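Long-range contact in protease Do-like 2, chloroplastic (Arabidopsis thaliana, PDB 4FLN), which is a chloroplast serine protease that makes the primary cut in the photodamaged D1 protein of plant photosystem II: residues E426-M434 and Y473-S482. Numbering follows the deposited sequence.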
ATOM      1  N   GLU B 426      16.377  16.499  37.500  1.00 72.28           N
ATOM      2  CA  GLU B 426      17.254  17.650  37.669  1.00 74.29           C
ATOM      3  C   GLU B 426      18.756  17.328  37.668  1.00 71.34           C
ATOM      4  O   GLU B 426      19.580  18.209  37.429  1.00 77.69           O
ATOM      5  CB  GLU B 426      16.868  18.437  38.920  1.00 72.86           C
ATOM      6  N   VAL B 427      19.122  16.084  37.943  1.00 60.38           N
ATOM      7  CA  VAL B 427      20.537  15.720  37.941  1.00 64.69           C
ATOM      8  C   VAL B 427      21.052  15.476  36.520  1.00 62.13           C
ATOM      9  O   VAL B 427      22.229  15.697  36.217  1.00 53.86           O
ATOM     10  CB  VAL B 427      20.806  14.459  38.780  1.00 72.59           C
ATOM     11  CG1 VAL B 427      22.133  14.587  39.496  1.00 78.37           C
ATOM     12  CG2 VAL B 427      19.681  14.229  39.773  1.00 73.55           C
ATOM     13  N   ASN B 428      20.160  14.986  35.666  1.00 52.13           N
ATOM     14  CA  ASN B 428      20.498  14.624  34.299  1.00 47.18           C
ATOM     15  C   ASN B 428      20.197  15.679  33.220  1.00 59.52           C
ATOM     16  O   ASN B 428      20.269  15.382  32.023  1.00 59.67           O
ATOM     17  CB  ASN B 428      19.927  13.249  33.933  1.00 52.01           C
ATOM     18  CG  ASN B 428      18.416  13.179  34.040  1.00 56.43           C
ATOM     19  OD1 ASN B 428      17.698  14.053  33.543  1.00 57.67           O
ATOM     20  ND2 ASN B 428      17.922  12.119  34.677  1.00 53.86           N
ATOM     21  N   ILE B 429      19.825  16.891  33.632  1.00 55.46           N
ATOM     22  CA  ILE B 429      19.442  17.914  32.659  1.00 56.28           C
ATOM     23  C   ILE B 429      20.491  18.048  31.561  1.00 60.02           C
ATOM     24  O   ILE B 429      21.694  18.101  31.827  1.00 64.90           O
ATOM     25  CB  ILE B 429      19.198  19.303  33.305  1.00 65.60           C
ATOM     26  CG1 ILE B 429      20.521  20.028  33.557  1.00 65.90           C
ATOM     27  CG2 ILE B 429      18.381  19.178  34.594  1.00 62.48           C
ATOM     28  CD1 ILE B 429      20.359  21.275  34.394  1.00 66.15           C
ATOM     29  N   GLY B 430      20.016  18.081  30.322  1.00 56.95           N
ATOM     30  CA  GLY B 430      20.878  18.116  29.157  1.00 52.29           C
ATOM     31  C   GLY B 430      21.121  16.720  28.611  1.00 56.68           C
ATOM     32  O   GLY B 430      21.414  16.547  27.426  1.00 50.98           O
ATOM     33  N   TYR B 431      20.972  15.717  29.474  1.00 57.75           N
ATOM     34  CA  TYR B 431      21.218  14.336  29.085  1.00 52.39           C
ATOM     35  C   TYR B 431      19.934  13.624  28.680  1.00 55.75           C
ATOM     36  O   TYR B 431      19.964  12.478  28.233  1.00 53.06           O
ATOM     37  CB  TYR B 431      21.890  13.565  30.219  1.00 43.31           C
ATOM     38  CG  TYR B 431      23.167  14.179  30.709  1.00 45.43           C
ATOM     39  CD1 TYR B 431      24.097  14.712  29.827  1.00 48.51           C
ATOM     40  CD2 TYR B 431      23.439  14.242  32.063  1.00 46.67           C
ATOM     41  CE1 TYR B 431      25.274  15.278  30.296  1.00 54.66           C
ATOM     42  CE2 TYR B 431      24.596  14.799  32.535  1.00 44.46           C
ATOM     43  CZ  TYR B 431      25.511  15.314  31.660  1.00 52.58           C
ATOM     44  OH  TYR B 431      26.660  15.861  32.176  1.00 59.26           O
ATOM     45  N   GLU B 432      18.806  14.307  28.801  1.00 65.81           N
ATOM     46  CA  GLU B 432      17.556  13.690  28.404  1.00 70.77           C
ATOM     47  C   GLU B 432      17.681  13.571  26.897  1.00 70.96           C
ATOM     48  O   GLU B 432      18.683  14.005  26.326  1.00 85.47           O
ATOM     49  CB  GLU B 432      16.376  14.595  28.762  1.00 69.94           C
ATOM     50  CG  GLU B 432      16.444  15.213  30.148  1.00 78.48           C
ATOM     51  CD  GLU B 432      16.897  16.668  30.125  1.00 86.63           C
ATOM     52  OE1 GLU B 432      17.430  17.111  29.079  1.00 78.70           O
ATOM     53  OE2 GLU B 432      16.711  17.367  31.153  1.00 85.98           O
ATOM     54  N   ASP B 433      16.690  12.990  26.239  1.00 53.69           N
ATOM     55  CA  ASP B 433      16.759  12.863  24.780  1.00 70.22           C
ATOM     56  C   ASP B 433      17.975  12.066  24.296  1.00 68.25           C
ATOM     57  O   ASP B 433      18.378  12.191  23.143  1.00 67.62           O
ATOM     58  CB  ASP B 433      16.794  14.250  24.112  1.00 70.89           C
ATOM     59  CG  ASP B 433      15.436  14.934  24.089  1.00 85.50           C
ATOM     60  OD1 ASP B 433      15.403  16.171  23.931  1.00 85.49           O
ATOM     61  OD2 ASP B 433      14.401  14.240  24.224  1.00 95.95           O
ATOM     62  N   MET B 434      18.553  11.243  25.164  1.00 66.99           N
ATOM     63  CA  MET B 434      19.674  10.406  24.763  1.00 66.07           C
ATOM     64  C   MET B 434      19.192   8.965  24.689  1.00 65.09           C
ATOM     65  O   MET B 434      18.654   8.427  25.657  1.00 72.56           O
ATOM     66  CB  MET B 434      20.843  10.548  25.737  1.00 70.44           C
ATOM     67  CG  MET B 434      22.204  10.597  25.056  1.00 74.98           C
ATOM     68  SD  MET B 434      23.586  10.780  26.204  1.00 79.39           S
ATOM     69  CE  MET B 434      22.988  12.106  27.230  1.00 56.25           C
ATOM     70  N   TYR B 473      30.827  11.678  23.008  1.00 50.42           N
ATOM     71  CA  TYR B 473      29.932  12.352  23.943  1.00 44.22           C
ATOM     72  C   TYR B 473      30.267  11.963  25.395  1.00 46.64           C
ATOM     73  O   TYR B 473      30.571  10.805  25.676  1.00 48.41           O
ATOM     74  CB  TYR B 473      28.489  11.968  23.625  1.00 29.77           C
ATOM     75  CG  TYR B 473      27.452  12.841  24.289  1.00 45.85           C
ATOM     76  CD1 TYR B 473      26.814  13.850  23.583  1.00 55.23           C
ATOM     77  CD2 TYR B 473      27.106  12.658  25.622  1.00 58.09           C
ATOM     78  CE1 TYR B 473      25.860  14.656  24.179  1.00 61.99           C
ATOM     79  CE2 TYR B 473      26.149  13.462  26.234  1.00 66.15           C
ATOM     80  CZ  TYR B 473      25.528  14.462  25.505  1.00 73.19           C
ATOM     81  OH  TYR B 473      24.573  15.274  26.091  1.00 77.49           O
ATOM     82  N   VAL B 474      30.226  12.934  26.308  1.00 46.30           N
ATOM     83  CA  VAL B 474      30.499  12.686  27.729  1.00 46.47           C
ATOM     84  C   VAL B 474      29.398  13.192  28.652  1.00 55.22           C
ATOM     85  O   VAL B 474      29.077  14.376  28.658  1.00 71.48           O
ATOM     86  CB  VAL B 474      31.819  13.341  28.202  1.00 45.52           C
ATOM     87  CG1 VAL B 474      32.051  14.658  27.491  1.00 52.09           C
ATOM     88  CG2 VAL B 474      31.777  13.575  29.700  1.00 46.57           C
ATOM     89  N   ALA B 475      28.833  12.297  29.452  1.00 54.41           N
ATOM     90  CA  ALA B 475      27.860  12.702  30.456  1.00 52.88           C
ATOM     91  C   ALA B 475      28.524  12.724  31.815  1.00 54.12           C
ATOM     92  O   ALA B 475      29.043  11.708  32.273  1.00 57.09           O
ATOM     93  CB  ALA B 475      26.689  11.753  30.475  1.00 53.63           C
ATOM     94  N   VAL B 476      28.513  13.881  32.463  1.00 42.20           N
ATOM     95  CA  VAL B 476      29.045  13.960  33.807  1.00 51.73           C
ATOM     96  C   VAL B 476      27.905  14.160  34.776  1.00 56.42           C
ATOM     97  O   VAL B 476      26.998  14.950  34.521  1.00 47.27           O
ATOM     98  CB  VAL B 476      30.079  15.093  33.967  1.00 51.26           C
ATOM     99  CG1 VAL B 476      30.227  15.466  35.429  1.00 49.67           C
ATOM    100  CG2 VAL B 476      31.420  14.670  33.392  1.00 45.26           C
ATOM    101  N   LEU B 477      27.955  13.424  35.882  1.00 58.47           N
ATOM    102  CA  LEU B 477      26.949  13.542  36.924  1.00 57.72           C
ATOM    103  C   LEU B 477      27.610  13.586  38.280  1.00 62.86           C
ATOM    104  O   LEU B 477      28.699  13.044  38.457  1.00 67.73           O
ATOM    105  CB  LEU B 477      25.978  12.372  36.859  1.00 58.90           C
ATOM    106  CG  LEU B 477      25.131  12.416  35.594  1.00 60.54           C
ATOM    107  CD1 LEU B 477      25.405  11.202  34.731  1.00 61.79           C
ATOM    108  CD2 LEU B 477      23.671  12.512  35.964  1.00 64.33           C
ATOM    109  N   GLU B 478      26.951  14.237  39.234  1.00 66.55           N
ATOM    110  CA  GLU B 478      27.472  14.324  40.596  1.00 74.51           C
ATOM    111  C   GLU B 478      26.993  13.153  41.468  1.00 68.56           C
ATOM    112  O   GLU B 478      25.788  12.931  41.619  1.00 56.10           O
ATOM    113  CB  GLU B 478      27.076  15.656  41.226  1.00 81.28           C
ATOM    114  CG  GLU B 478      28.116  16.204  42.169  1.00 95.52           C
ATOM    115  CD  GLU B 478      27.547  17.211  43.147  1.00107.58           C
ATOM    116  OE1 GLU B 478      27.901  17.129  44.345  1.00112.66           O
ATOM    117  OE2 GLU B 478      26.751  18.078  42.719  1.00105.13           O
ATOM    118  N   ARG B 479      27.938  12.414  42.047  1.00 69.80           N
ATOM    119  CA  ARG B 479      27.609  11.204  42.809  1.00 72.62           C
ATOM    120  C   ARG B 479      26.532  11.399  43.872  1.00 75.15           C
ATOM    121  O   ARG B 479      25.521  10.695  43.869  1.00 71.69           O
ATOM    122  CB  ARG B 479      28.857  10.598  43.459  1.00 70.27           C
ATOM    123  CG  ARG B 479      29.480   9.472  42.655  1.00 76.19           C
ATOM    124  CD  ARG B 479      30.483   8.667  43.463  1.00 70.18           C
ATOM    125  NE  ARG B 479      29.894   8.169  44.696  1.00 73.20           N
ATOM    126  CZ  ARG B 479      30.211   8.619  45.902  1.00 73.81           C
ATOM    127  NH1 ARG B 479      31.123   9.568  46.039  1.00 70.02           N
ATOM    128  NH2 ARG B 479      29.628   8.111  46.974  1.00 75.82           N
ATOM    129  N   GLU B 480      26.747  12.350  44.777  1.00 76.91           N
ATOM    130  CA  GLU B 480      25.883  12.477  45.947  1.00 79.38           C
ATOM    131  C   GLU B 480      24.452  12.843  45.562  1.00 77.86           C
ATOM    132  O   GLU B 480      23.493  12.304  46.121  1.00 85.98           O
ATOM    133  CB  GLU B 480      26.466  13.478  46.953  1.00 82.06           C
ATOM    134  N   ALA B 481      24.312  13.747  44.601  1.00 65.31           N
ATOM    135  CA  ALA B 481      22.994  14.159  44.131  1.00 69.48           C
ATOM    136  C   ALA B 481      22.277  13.025  43.400  1.00 76.82           C
ATOM    137  O   ALA B 481      21.056  12.903  43.482  1.00 85.88           O
ATOM    138  CB  ALA B 481      23.105  15.389  43.232  1.00 63.52           C
ATOM    139  N   SER B 482      23.036  12.204  42.679  1.00 70.56           N
ATOM    140  CA  SER B 482      22.464  11.058  41.980  1.00 70.86           C
ATOM    141  C   SER B 482      21.795  10.109  42.957  1.00 75.58           C
ATOM    142  O   SER B 482      20.713   9.586  42.696  1.00 85.25           O
ATOM    143  CB  SER B 482      23.536  10.306  41.191  1.00 69.88           C
ATOM    144  OG  SER B 482      23.886  11.006  40.014  1.00 77.88           O
TER
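In the second PDZ domain of Deg2, the loop leading into strand 437-442 closes on strand 474-478 through Tyr431, whose ring reaches over to the strand backbone. Its hydroxyl donates a hydrogen bond to the main-chain carbonyl of Val476, with OH of Tyr431 2.5 Å from O of Val476, arriving in the carbonyl plane on a lone pair. The bond holds the far end of the ring, and Ala475 covers one face in a CH-pi contact, its CB 3.9 Å from the centroid of the Tyr431 ring and 13° off the normal. CG of Leu477 lies obliquely to the ring, 3.9 Å from CE2 of Tyr431, and the Tyr473 hydroxyl sits at the edge, in the ring plane, beside CD1 of Tyr431.

Tyr473, just before the strand, has CG anti to the backbone N (chi1 -166°), which turns its ring toward Met434. The sulfur stands obliquely to that ring, SD of Met434 4.3 Å from the centroid of the Tyr473 ring, and the thioether bends at chi3 (-47°) to lay CE of Met434 3.6 Å from CE2 of Tyr473: a Met-aromatic contact. A type II turn from Asn428 to Tyr431, closed by Tyr431 N to Asn428 O, delivers the tyrosine to the strand, and Glu432 OE1 accepts from Gly430 N within the same loop.

At the other end Val427 faces the first turn of helix 479-493, CG1 of Val427 3.9 Å from CB of Ala481, and Leu477 places CD2 near the Val427 carbonyl. A neighbouring subunit joins in: its Asn264 donates to the carbonyls of Val427 and Ile429, and its Gln260 to that of Val474. Strand 474-478 pairs antiparallel with 464-469, and the loop between strands 417-422 and 437-442 closes over it and the start of the following helix, as part of this PDZ-like domain, at a subunit interface of the hexamer.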